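Haloalkane dehalogenase (PDB 4MJ3) probably catalyses the hydrolytic cleavage of carbon-halogen bonds in haloalkanes, giving an alcohol and a halide ion, as other alpha/beta-hydrolase-fold dehalogenases do. Local coordinates at residues A[49-54]-A[74-79]; A[66-71]-A[290-295]. All coordinates share one frame; numbering follows the deposited sequence.

Contact 1 (A[49-54]-A[74-79])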
loop_
_atom_site.group_PDB
_atom_site.type_symbol
_atom_site.label_atom_id
_atom_site.label_comp_id
_atom_site.label_asym_id
_atom_site.label_seq_id
_atom_site.Cartn_x
_atom_site.Cartn_y
_atom_site.Cartn_z
ATOM N N VAL A 49 11.421 -5.864 -5.622
ATOM C CA VAL A 49 9.976 -5.977 -5.461
ATOM C C VAL A 49 9.586 -4.954 -4.401
ATOM O O VAL A 49 10.016 -5.059 -3.249
ATOM C CB VAL A 49 9.580 -7.379 -5.012
ATOM C CG1 VAL A 49 8.066 -7.486 -4.852
ATOM C CG2 VAL A 49 10.122 -8.411 -6.000
ATOM N N LEU A 50 8.808 -3.965 -4.802
ATOM C CA LEU A 50 8.399 -2.884 -3.900
ATOM C C LEU A 50 7.021 -3.172 -3.369
ATOM O O LEU A 50 6.057 -3.268 -4.138
ATOM C CB LEU A 50 8.421 -1.543 -4.634
ATOM C CG LEU A 50 7.973 -0.339 -3.815
ATOM C CD1 LEU A 50 8.874 -0.100 -2.618
ATOM C CD2 LEU A 50 7.968 0.865 -4.734
ATOM N N LEU A 51 6.919 -3.285 -2.043
ATOM C CA LEU A 51 5.705 -3.707 -1.368
ATOM C C LEU A 51 5.061 -2.526 -0.667
ATOM O O LEU A 51 5.613 -2.005 0.298
ATOM C CB LEU A 51 6.041 -4.780 -0.324
ATOM C CG LEU A 51 6.817 -5.998 -0.839
ATOM C CD1 LEU A 51 7.396 -6.803 0.313
ATOM C CD2 LEU A 51 5.939 -6.866 -1.711
ATOM N N LEU A 52 3.911 -2.088 -1.170
ATOM C CA LEU A 52 3.244 -0.918 -0.613
ATOM C C LEU A 52 1.952 -1.281 0.094
ATOM O O LEU A 52 1.092 -1.969 -0.466
ATOM C CB LEU A 52 2.977 0.131 -1.702
ATOM C CG LEU A 52 4.213 0.672 -2.437
ATOM C CD1 LEU A 52 3.809 1.835 -3.349
ATOM C CD2 LEU A 52 5.321 1.096 -1.485
ATOM N N HIS A 53 1.853 -0.838 1.341
ATOM C CA HIS A 53 0.698 -1.061 2.186
ATOM C C HIS A 53 -0.215 0.144 2.086
ATOM O O HIS A 53 0.157 1.195 1.557
ATOM C CB HIS A 53 1.149 -1.218 3.631
ATOM C CG HIS A 53 1.491 0.082 4.283
ATOM N ND1 HIS A 53 0.547 0.878 4.882
ATOM C CD2 HIS A 53 2.652 0.775 4.338
ATOM C CE1 HIS A 53 1.115 1.983 5.320
ATOM N NE2 HIS A 53 2.390 1.943 5.010
ATOM N N GLY A 54 -1.426 -0.016 2.609
ATOM C CA GLY A 54 -2.383 1.065 2.655
ATOM C C GLY A 54 -2.922 1.332 4.044
ATOM O O GLY A 54 -2.222 1.233 5.048
ATOM N N LEU A 74 14.992 -12.501 -4.794
ATOM C CA LEU A 74 14.547 -11.134 -5.068
ATOM C C LEU A 74 14.921 -10.216 -3.909
ATOM O O LEU A 74 15.207 -10.673 -2.797
ATOM C CB LEU A 74 13.030 -11.117 -5.297
ATOM C CG LEU A 74 12.569 -12.099 -6.389
ATOM C CD1 LEU A 74 11.057 -12.206 -6.420
ATOM C CD2 LEU A 74 13.124 -11.664 -7.737
ATOM N N ARG A 75 14.919 -8.914 -4.183
ATOM C CA ARG A 75 15.152 -7.899 -3.166
ATOM C C ARG A 75 13.812 -7.267 -2.797
ATOM O O ARG A 75 13.190 -6.585 -3.609
ATOM C CB ARG A 75 16.113 -6.844 -3.699
ATOM C CG ARG A 75 16.410 -5.710 -2.734
ATOM C CD ARG A 75 17.439 -4.763 -3.315
ATOM N NE ARG A 75 17.461 -3.497 -2.584
ATOM C CZ ARG A 75 17.768 -2.320 -3.116
ATOM N NH1 ARG A 75 18.053 -2.203 -4.409
ATOM N NH2 ARG A 75 17.787 -1.238 -2.352
ATOM N N ALA A 76 13.399 -7.450 -1.547
ATOM C CA ALA A 76 12.128 -6.961 -1.081
ATOM C C ALA A 76 12.323 -5.625 -0.364
ATOM O O ALA A 76 13.075 -5.530 0.605
ATOM C CB ALA A 76 11.484 -7.972 -0.145
ATOM N N VAL A 77 11.608 -4.615 -0.839
ATOM C CA VAL A 77 11.626 -3.306 -0.239
ATOM C C VAL A 77 10.190 -2.939 0.120
ATOM O O VAL A 77 9.292 -3.070 -0.709
ATOM C CB VAL A 77 12.231 -2.277 -1.209
ATOM C CG1 VAL A 77 12.229 -0.900 -0.585
ATOM C CG2 VAL A 77 13.637 -2.719 -1.594
ATOM N N ALA A 78 9.962 -2.547 1.372
ATOM C CA ALA A 78 8.625 -2.165 1.830
ATOM C C ALA A 78 8.736 -0.807 2.511
ATOM O O ALA A 78 9.619 -0.604 3.349
ATOM C CB ALA A 78 8.073 -3.195 2.809
ATOM N N ILE A 79 7.856 0.127 2.155
ATOM C CA ILE A 79 7.988 1.492 2.660
ATOM C C ILE A 79 6.721 1.870 3.426
ATOM O O ILE A 79 5.636 1.660 2.930
ATOM C CB ILE A 79 8.191 2.478 1.480
ATOM C CG1 ILE A 79 9.440 2.110 0.676
ATOM C CG2 ILE A 79 8.267 3.918 1.988
ATOM C CD1 ILE A 79 9.651 2.943 -0.566
HETATM O O HOH W 1 4.678 -1.573 2.891
HETATM O O HOH W 2 3.204 1.762 1.299
#
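The imidazole of His-53 presents an edge to the carbonyl of Ile-79, whose O lies near the ring plane, 3.4 Å from CD2. Water 1 also sits in that plane, at the ring edge. ND1 donates to Gly-54 O over 2.8 Å, in the carbonyl plane and on a lone pair, while NE2 pairs with Leu-81 N, so both ring nitrogens fix its rotation. With chi1 at 77°, CG is set between the backbone N and the carbonyl carbon, which brings the ring over to the end of the other strand. There the strands diverge and water joins them: water 2 donates to both His-53 O and Ile-79 O. Before that point they are directly bonded. Val-49 N reaches Arg-75 O, Val-49 O accepts from Val-77 N, and Leu-51 N meets Val-77 O at 2.7 Å, the alternation of a parallel pair. These are neighbouring strands of the central alpha/beta-hydrolase sheet, joined by a beta-alpha-beta crossover through helix 66-71. Branched aliphatic residues suit a layer covered by helices on both faces. On the side facing helix 98-112, Leu-50 holds CG anti to its N (chi1 178°), and CD1 reaches both Val-77 CG1 at 4.0 Å and Ile-79 CD1 at 3.8 Å. On the face under helix 66-71, small Ala-76 and Ala-78 leave room for Leu-51, whose CB lies 4.1 Å from Ala-78 CB. The side chains of Val-49 and Leu-74 cross obliquely, CG2 of the valine 3.9 Å from CD1 of the leucine; Arg-75 extends instead to Asp-40, with which it forms a salt bridge.

Contact 2 (A[66-71]-A[290-295]); sequences IPVLVE and LAEAVV
Val-68, Leu-69 and Ala-291 carry most of this contact, in which helix 66-71 of the alpha/beta-hydrolase fold packs beside helix 282-300. The segment axes run in nearly the same direction, 27° apart, and come within 8.9 Å. Ala-291 suits the closest approach: its lone methyl lets the backbones draw near, and CB lies 3.6 Å from Val-68 CG1 and equally close to Val-68 CB. The beta-branched valine therefore rests its fork on that methyl, with CG2 also close by. Leu-69 starts out along the flank of its helix, but its longer chain brings CD2 across to the partner. Leu-69 CD2 meets Val-294 CG1 at 4.0 Å and Val-295 CG2 at 4.1 Å, so one leucine branch touches two valines of successive positions. Its other branch, CD1, faces Val-49 and Leu-51 of strand 48-52, which makes the residue a bridge between sheet and helix. Glu-292, exposed at the margin, suits a place where its charge need not be buried. Its chain bends at chi2 (-70°) and crosses the valine at about a right angle, so that the carboxylate end itself lies against Val-68, OE2 3.9 Å from Val-68 CG1.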
loop_
_atom_site.group_PDB
_atom_site.type_symbol
_atom_site.label_atom_id
_atom_site.label_comp_id
_atom_site.label_asym_id
_atom_site.label_seq_id
_atom_site.Cartn_x
_atom_site.Cartn_y
_atom_site.Cartn_z
ATOM N N ILE A 66 7.774 -11.297 2.675
ATOM C CA ILE A 66 9.181 -10.967 2.528
ATOM C C ILE A 66 10.117 -12.203 2.477
ATOM O O ILE A 66 10.939 -12.283 1.568
ATOM C CB ILE A 66 9.631 -9.921 3.578
ATOM C CG1 ILE A 66 8.981 -8.572 3.272
ATOM C CG2 ILE A 66 11.147 -9.790 3.588
ATOM C CD1 ILE A 66 8.986 -7.599 4.425
ATOM N N PRO A 67 9.995 -13.166 3.419
ATOM C CA PRO A 67 10.898 -14.313 3.366
ATOM C C PRO A 67 10.790 -15.149 2.092
ATOM O O PRO A 67 11.787 -15.666 1.622
ATOM C CB PRO A 67 10.501 -15.136 4.595
ATOM C CG PRO A 67 9.893 -14.150 5.531
ATOM C CD PRO A 67 9.155 -13.207 4.633
ATOM N N VAL A 68 9.593 -15.264 1.536
ATOM C CA VAL A 68 9.372 -15.992 0.278
ATOM C C VAL A 68 10.092 -15.288 -0.884
ATOM O O VAL A 68 10.785 -15.925 -1.667
ATOM C CB VAL A 68 7.868 -16.099 -0.046
ATOM C CG1 VAL A 68 7.641 -16.755 -1.399
ATOM C CG2 VAL A 68 7.151 -16.873 1.057
ATOM N N LEU A 69 9.973 -13.972 -0.935
ATOM C CA LEU A 69 10.600 -13.181 -1.991
ATOM C C LEU A 69 12.122 -13.277 -1.879
ATOM O O LEU A 69 12.819 -13.485 -2.866
ATOM C CB LEU A 69 10.121 -11.720 -1.902
ATOM C CG LEU A 69 8.617 -11.522 -2.111
ATOM C CD1 LEU A 69 8.228 -10.095 -1.787
ATOM C CD2 LEU A 69 8.172 -11.884 -3.525
ATOM N N VAL A 70 12.631 -13.161 -0.658
ATOM C CA VAL A 70 14.068 -13.240 -0.403
ATOM C C VAL A 70 14.638 -14.615 -0.753
ATOM O O VAL A 70 15.695 -14.708 -1.381
ATOM C CB VAL A 70 14.369 -12.894 1.074
ATOM C CG1 VAL A 70 15.811 -13.249 1.446
ATOM C CG2 VAL A 70 14.085 -11.414 1.327
ATOM N N GLU A 71 13.937 -15.678 -0.367
ATOM C CA GLU A 71 14.393 -17.038 -0.678
ATOM C C GLU A 71 14.429 -17.276 -2.194
ATOM O O GLU A 71 15.280 -18.020 -2.688
ATOM C CB GLU A 71 13.504 -18.063 0.005
ATOM C CG GLU A 71 14.056 -19.491 -0.070
ATOM C CD GLU A 71 13.676 -20.273 -1.314
ATOM O OE1 GLU A 71 12.888 -19.809 -2.179
ATOM O OE2 GLU A 71 14.192 -21.404 -1.401
ATOM N N LEU A 290 0.316 -15.355 -2.060
ATOM C CA LEU A 290 0.470 -14.160 -2.885
ATOM C C LEU A 290 1.941 -13.973 -3.276
ATOM O O LEU A 290 2.237 -13.696 -4.432
ATOM C CB LEU A 290 -0.088 -12.907 -2.198
ATOM C CG LEU A 290 0.040 -11.602 -2.999
ATOM C CD1 LEU A 290 -0.654 -11.689 -4.347
ATOM C CD2 LEU A 290 -0.505 -10.436 -2.187
ATOM N N ALA A 291 2.858 -14.195 -2.335
ATOM C CA ALA A 291 4.283 -14.072 -2.631
ATOM C C ALA A 291 4.725 -15.096 -3.677
ATOM O O ALA A 291 5.487 -14.753 -4.575
ATOM C CB ALA A 291 5.120 -14.202 -1.374
ATOM N N GLU A 292 4.224 -16.321 -3.582
ATOM C CA GLU A 292 4.511 -17.345 -4.590
ATOM C C GLU A 292 3.999 -16.927 -5.979
ATOM O O GLU A 292 4.697 -17.120 -6.977
ATOM C CB GLU A 292 3.946 -18.716 -4.192
ATOM C CG GLU A 292 4.665 -19.384 -2.996
ATOM C CD GLU A 292 6.079 -19.867 -3.303
ATOM O OE1 GLU A 292 6.559 -19.667 -4.442
ATOM O OE2 GLU A 292 6.728 -20.460 -2.402
ATOM N N ALA A 293 2.815 -16.329 -6.035
ATOM C CA ALA A 293 2.283 -15.804 -7.299
ATOM C C ALA A 293 3.189 -14.705 -7.870
ATOM O O ALA A 293 3.420 -14.663 -9.076
ATOM C CB ALA A 293 0.865 -15.293 -7.128
ATOM N N VAL A 294 3.722 -13.834 -7.004
ATOM C CA VAL A 294 4.644 -12.789 -7.448
ATOM C C VAL A 294 5.943 -13.379 -8.015
ATOM O O VAL A 294 6.399 -12.951 -9.070
ATOM C CB VAL A 294 4.968 -11.796 -6.306
ATOM C CG1 VAL A 294 6.076 -10.853 -6.729
ATOM C CG2 VAL A 294 3.714 -11.029 -5.909
ATOM N N VAL A 295 6.488 -14.395 -7.344
ATOM C CA VAL A 295 7.718 -15.036 -7.797
ATOM C C VAL A 295 7.479 -15.664 -9.172
ATOM O O VAL A 295 8.263 -15.464 -10.087
ATOM C CB VAL A 295 8.225 -16.103 -6.817
ATOM C CG1 VAL A 295 9.387 -16.872 -7.427
ATOM C CG2 VAL A 295 8.644 -15.452 -5.509
#

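In the fold
Contact 1 is the deeper of the two, its centre about 9 Å from the centre of the chain, whereas that of contact 2 lies about 17 Å out, still largely buried, with only Glu-292 exposed at its margin. Their chemistry follows: strands 48-52 and 75-79 are joined by backbone hydrogen bonds, with side chains filling both faces, while the two helices meet chiefly through apolar side chains, with no hydrogen bond between the two segments. Helix 66-71 connects the strands of contact 1 in sequence and supplies one half of contact 2. Leu-69 belongs to both: its O probably accepts from Leu-74 N. Helix 282-300 thus adds a late part of the chain to an early crossover.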